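Local coordinates for maltose/maltodextrin-binding protein (Thermus thermophilus, PDB 2GH9) that binds maltotriose, and probably related maltodextrins, as a periplasmic binding protein, probably delivering them to a membrane transporter for uptake, at residues V67-G80 / E97-P109. Residues are numbered along the deposited sequence; the frame is centred on the assembly and turned at random.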
loop_
_atom_site.group_PDB
_atom_site.type_symbol
_atom_site.label_atom_id
_atom_site.label_comp_id
_atom_site.label_asym_id
_atom_site.label_seq_id
_atom_site.Cartn_x
_atom_site.Cartn_y
_atom_site.Cartn_z
ATOM N N VAL A 67 11.469 -3.343 -4.069
ATOM C CA VAL A 67 12.616 -4.218 -3.745
ATOM C C VAL A 67 13.528 -4.520 -4.942
ATOM O O VAL A 67 14.756 -4.311 -4.853
ATOM C CB VAL A 67 12.173 -5.515 -2.990
ATOM C CG1 VAL A 67 13.262 -6.615 -2.997
ATOM C CG2 VAL A 67 11.809 -5.164 -1.552
ATOM N N GLY A 68 12.940 -4.960 -6.051
ATOM C CA GLY A 68 13.701 -5.246 -7.274
ATOM C C GLY A 68 14.518 -4.073 -7.784
ATOM O O GLY A 68 15.695 -4.234 -8.038
ATOM N N GLU A 69 13.905 -2.894 -7.929
ATOM C CA GLU A 69 14.619 -1.696 -8.364
ATOM C C GLU A 69 15.734 -1.262 -7.407
ATOM O O GLU A 69 16.813 -0.843 -7.846
ATOM C CB GLU A 69 13.647 -0.536 -8.560
ATOM C CG GLU A 69 14.282 0.748 -9.020
ATOM C CD GLU A 69 13.313 1.880 -9.147
ATOM O OE1 GLU A 69 12.082 1.657 -8.996
ATOM O OE2 GLU A 69 13.782 3.002 -9.407
ATOM N N MET A 70 15.453 -1.305 -6.103
ATOM C CA MET A 70 16.441 -0.935 -5.104
ATOM C C MET A 70 17.612 -1.936 -5.042
ATOM O O MET A 70 18.776 -1.524 -4.941
ATOM C CB MET A 70 15.782 -0.801 -3.723
ATOM C CG MET A 70 14.870 0.408 -3.613
ATOM S SD MET A 70 14.204 0.612 -1.948
ATOM C CE MET A 70 15.072 2.047 -1.370
ATOM N N ALA A 71 17.284 -3.230 -5.092
ATOM C CA ALA A 71 18.265 -4.300 -5.082
ATOM C C ALA A 71 19.204 -4.207 -6.298
ATOM O O ALA A 71 20.439 -4.320 -6.160
ATOM C CB ALA A 71 17.564 -5.673 -5.006
ATOM N N GLN A 72 18.634 -3.949 -7.471
ATOM C CA GLN A 72 19.445 -3.672 -8.672
ATOM C C GLN A 72 20.323 -2.436 -8.563
ATOM O O GLN A 72 21.374 -2.393 -9.193
ATOM C CB GLN A 72 18.561 -3.514 -9.901
ATOM C CG GLN A 72 18.048 -4.812 -10.444
ATOM C CD GLN A 72 17.636 -4.698 -11.894
ATOM O OE1 GLN A 72 17.215 -3.622 -12.354
ATOM N NE2 GLN A 72 17.755 -5.806 -12.633
ATOM N N ALA A 73 19.900 -1.419 -7.801
ATOM C CA ALA A 73 20.728 -0.240 -7.569
ATOM C C ALA A 73 21.812 -0.525 -6.534
ATOM O O ALA A 73 22.615 0.348 -6.205
ATOM C CB ALA A 73 19.873 0.950 -7.122
ATOM N N GLY A 74 21.816 -1.736 -6.008
ATOM C CA GLY A 74 22.835 -2.175 -5.060
ATOM C C GLY A 74 22.679 -1.560 -3.686
ATOM O O GLY A 74 23.578 -1.687 -2.856
ATOM N N VAL A 75 21.530 -0.925 -3.409
ATOM C CA VAL A 75 21.434 -0.064 -2.221
ATOM C C VAL A 75 20.907 -0.751 -0.983
ATOM O O VAL A 75 20.905 -0.142 0.093
ATOM C CB VAL A 75 20.614 1.236 -2.494
ATOM C CG1 VAL A 75 21.325 2.068 -3.556
ATOM C CG2 VAL A 75 19.131 0.922 -2.866
ATOM N N LEU A 76 20.473 -2.004 -1.127
ATOM C CA LEU A 76 19.885 -2.779 -0.021
ATOM C C LEU A 76 20.901 -3.761 0.548
ATOM O O LEU A 76 21.556 -4.485 -0.194
ATOM C CB LEU A 76 18.655 -3.586 -0.483
ATOM C CG LEU A 76 17.418 -2.835 -1.012
ATOM C CD1 LEU A 76 16.253 -3.802 -1.238
ATOM C CD2 LEU A 76 17.023 -1.684 -0.121
ATOM N N GLU A 77 21.021 -3.777 1.872
ATOM C CA GLU A 77 21.817 -4.787 2.566
ATOM C C GLU A 77 21.027 -6.105 2.639
ATOM O O GLU A 77 19.902 -6.150 3.176
ATOM C CB GLU A 77 22.248 -4.274 3.956
ATOM C CG GLU A 77 23.019 -5.273 4.857
ATOM C CD GLU A 77 24.434 -5.633 4.365
ATOM O OE1 GLU A 77 24.918 -5.048 3.382
ATOM O OE2 GLU A 77 25.069 -6.504 4.992
ATOM N N PRO A 78 21.597 -7.196 2.079
ATOM C CA PRO A 78 21.039 -8.529 2.346
ATOM C C PRO A 78 21.010 -8.815 3.852
ATOM O O PRO A 78 22.015 -8.605 4.531
ATOM C CB PRO A 78 22.021 -9.467 1.638
ATOM C CG PRO A 78 22.624 -8.629 0.577
ATOM C CD PRO A 78 22.770 -7.271 1.193
ATOM N N VAL A 79 19.874 -9.296 4.365
ATOM C CA VAL A 79 19.684 -9.409 5.807
ATOM C C VAL A 79 19.589 -10.852 6.337
ATOM O O VAL A 79 19.526 -11.066 7.558
ATOM C CB VAL A 79 18.453 -8.563 6.291
ATOM C CG1 VAL A 79 18.665 -7.101 5.954
ATOM C CG2 VAL A 79 17.133 -9.069 5.680
ATOM N N GLY A 80 19.583 -11.827 5.428
ATOM C CA GLY A 80 19.406 -13.228 5.794
ATOM C C GLY A 80 20.460 -13.729 6.762
ATOM O O GLY A 80 20.152 -14.483 7.683
ATOM N N GLU A 97 8.373 -13.892 0.418
ATOM C CA GLU A 97 8.518 -13.776 -1.029
ATOM C C GLU A 97 8.553 -12.318 -1.479
ATOM O O GLU A 97 9.305 -11.971 -2.387
ATOM C CB GLU A 97 7.388 -14.513 -1.766
ATOM C CG GLU A 97 7.418 -16.041 -1.658
ATOM C CD GLU A 97 6.113 -16.697 -2.136
ATOM O OE1 GLU A 97 5.929 -16.873 -3.370
ATOM O OE2 GLU A 97 5.260 -17.041 -1.279
ATOM N N ALA A 98 7.738 -11.461 -0.853
ATOM C CA ALA A 98 7.707 -10.031 -1.209
ATOM C C ALA A 98 9.096 -9.373 -1.070
ATOM O O ALA A 98 9.465 -8.522 -1.872
ATOM C CB ALA A 98 6.692 -9.291 -0.346
ATOM N N PHE A 99 9.856 -9.766 -0.047
ATOM C CA PHE A 99 11.159 -9.154 0.205
ATOM C C PHE A 99 12.346 -9.986 -0.245
ATOM O O PHE A 99 13.489 -9.670 0.103
ATOM C CB PHE A 99 11.274 -8.754 1.684
ATOM C CG PHE A 99 10.754 -7.386 1.936
ATOM C CD1 PHE A 99 11.596 -6.295 1.883
ATOM C CD2 PHE A 99 9.388 -7.173 2.134
ATOM C CE1 PHE A 99 11.098 -5.018 2.062
ATOM C CE2 PHE A 99 8.885 -5.895 2.307
ATOM C CZ PHE A 99 9.725 -4.825 2.273
ATOM N N THR A 100 12.067 -11.025 -1.039
ATOM C CA THR A 100 13.102 -11.868 -1.650
ATOM C C THR A 100 13.320 -11.457 -3.112
ATOM O O THR A 100 12.368 -11.329 -3.899
ATOM C CB THR A 100 12.752 -13.353 -1.516
ATOM O OG1 THR A 100 12.695 -13.695 -0.126
ATOM C CG2 THR A 100 13.786 -14.258 -2.223
ATOM N N PHE A 101 14.579 -11.187 -3.437
ATOM C CA PHE A 101 14.998 -10.827 -4.785
ATOM C C PHE A 101 16.405 -11.376 -5.081
ATOM O O PHE A 101 17.319 -11.260 -4.264
ATOM C CB PHE A 101 14.974 -9.317 -4.970
ATOM C CG PHE A 101 15.047 -8.893 -6.410
ATOM C CD1 PHE A 101 13.947 -9.065 -7.248
ATOM C CD2 PHE A 101 16.223 -8.359 -6.936
ATOM C CE1 PHE A 101 14.006 -8.697 -8.576
ATOM C CE2 PHE A 101 16.296 -7.977 -8.262
ATOM C CZ PHE A 101 15.187 -8.137 -9.086
ATOM N N GLY A 102 16.570 -11.971 -6.254
ATOM C CA GLY A 102 17.831 -12.633 -6.600
ATOM C C GLY A 102 18.104 -13.832 -5.703
ATOM O O GLY A 102 19.265 -14.172 -5.445
ATOM N N GLY A 103 17.037 -14.469 -5.224
ATOM C CA GLY A 103 17.152 -15.567 -4.262
ATOM C C GLY A 103 17.574 -15.180 -2.847
ATOM O O GLY A 103 17.866 -16.056 -2.023
ATOM N N ARG A 104 17.593 -13.883 -2.548
ATOM C CA ARG A 104 18.009 -13.415 -1.240
ATOM C C ARG A 104 16.947 -12.564 -0.569
ATOM O O ARG A 104 16.194 -11.840 -1.234
ATOM C CB ARG A 104 19.274 -12.588 -1.373
ATOM C CG ARG A 104 20.417 -13.352 -2.010
ATOM C CD ARG A 104 21.692 -12.621 -1.796
ATOM N NE ARG A 104 22.708 -13.049 -2.744
ATOM C CZ ARG A 104 23.976 -12.650 -2.703
ATOM N NH1 ARG A 104 24.389 -11.808 -1.745
ATOM N NH2 ARG A 104 24.831 -13.096 -3.626
ATOM N N LEU A 105 16.912 -12.648 0.753
ATOM C CA LEU A 105 16.057 -11.790 1.565
ATOM C C LEU A 105 16.698 -10.395 1.669
ATOM O O LEU A 105 17.816 -10.257 2.161
ATOM C CB LEU A 105 15.852 -12.405 2.939
ATOM C CG LEU A 105 14.731 -11.787 3.773
ATOM C CD1 LEU A 105 13.360 -12.086 3.184
ATOM C CD2 LEU A 105 14.833 -12.291 5.209
ATOM N N MET A 106 15.977 -9.374 1.192
ATOM C CA MET A 106 16.508 -8.021 1.046
ATOM C C MET A 106 15.946 -6.993 2.059
ATOM O O MET A 106 16.221 -5.799 1.976
ATOM C CB MET A 106 16.296 -7.557 -0.395
ATOM C CG MET A 106 16.949 -8.493 -1.470
ATOM S SD MET A 106 18.724 -8.816 -1.141
ATOM C CE MET A 106 19.413 -7.173 -1.295
ATOM N N GLY A 107 15.186 -7.477 3.025
ATOM C CA GLY A 107 14.676 -6.637 4.106
ATOM C C GLY A 107 13.918 -7.507 5.073
ATOM O O GLY A 107 13.747 -8.701 4.842
ATOM N N LEU A 108 13.504 -6.925 6.186
ATOM C CA LEU A 108 12.753 -7.660 7.208
ATOM C C LEU A 108 11.282 -7.340 7.032
ATOM O O LEU A 108 10.900 -6.201 7.285
ATOM C CB LEU A 108 13.185 -7.245 8.608
ATOM C CG LEU A 108 14.679 -7.359 8.929
ATOM C CD1 LEU A 108 14.908 -6.935 10.368
ATOM C CD2 LEU A 108 15.163 -8.765 8.677
ATOM N N PRO A 109 10.469 -8.334 6.588
ATOM C CA PRO A 109 9.049 -8.121 6.383
ATOM C C PRO A 109 8.348 -7.883 7.714
ATOM O O PRO A 109 8.580 -8.621 8.688
ATOM C CB PRO A 109 8.562 -9.438 5.750
ATOM C CG PRO A 109 9.770 -10.163 5.329
ATOM C CD PRO A 109 10.851 -9.723 6.260
HETATM O O HOH W 1 17.961 -4.581 3.701
HETATM O O HOH W 2 19.837 -11.933 2.615
#
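One face of the Phe101 ring rests on the backbone of Gly68: the CA lies 3.6 Å from the ring centroid and only 8° off the ring normal, a CH-pi contact. Around this ring, Ala71 CB reaches Phe101 CD2 at 3.6 Å and Gln72 CG approaches more loosely, both obliquely. Phe101 carries its CG anti to the backbone N (chi1 -165°), which carries the ring over Gly68. Val67 divides its branches: CG2 meets the Phe99 ring obliquely, 3.6 Å from Phe99 CD1, while CG1 packs on Phe101 CB and Met106 CB.

Met106 is bent twice along its chain, and the fold brings CE to 3.8 Å from Leu76 CB, with the Pro78 ring alongside.

Farther along, backbone hydrogen bonds and waters join the apolar packing. Val79 N donates to Leu105 O at 3.2 Å with an almost straight N-H...O angle of 170°, and a water bonded to that same oxygen and to Gly80 N adds a second link. Another water donates to both Glu77 O and Met106 O, bridging carbonyls that cannot bond each other directly. Val79 CG2 meets Leu108 CD2 at 3.6 Å.

Asn337 ties in further: its ND2 hydrogen-bonds Ala98 O and Thr100 O, its backbone Gly68. The type I' turn from Phe101 to Arg104 closes a tight beta-hairpin against a helix that ends in a Schellman motif at Gly74. This helix-on-hairpin packing belongs to the periplasmic-binding-protein lobe built on strands 3-7, 58-63, 104-113 and 265-273; the Phe99 side chain lies about 10 Å from a glucose unit of the bound maltotriose, without touching it.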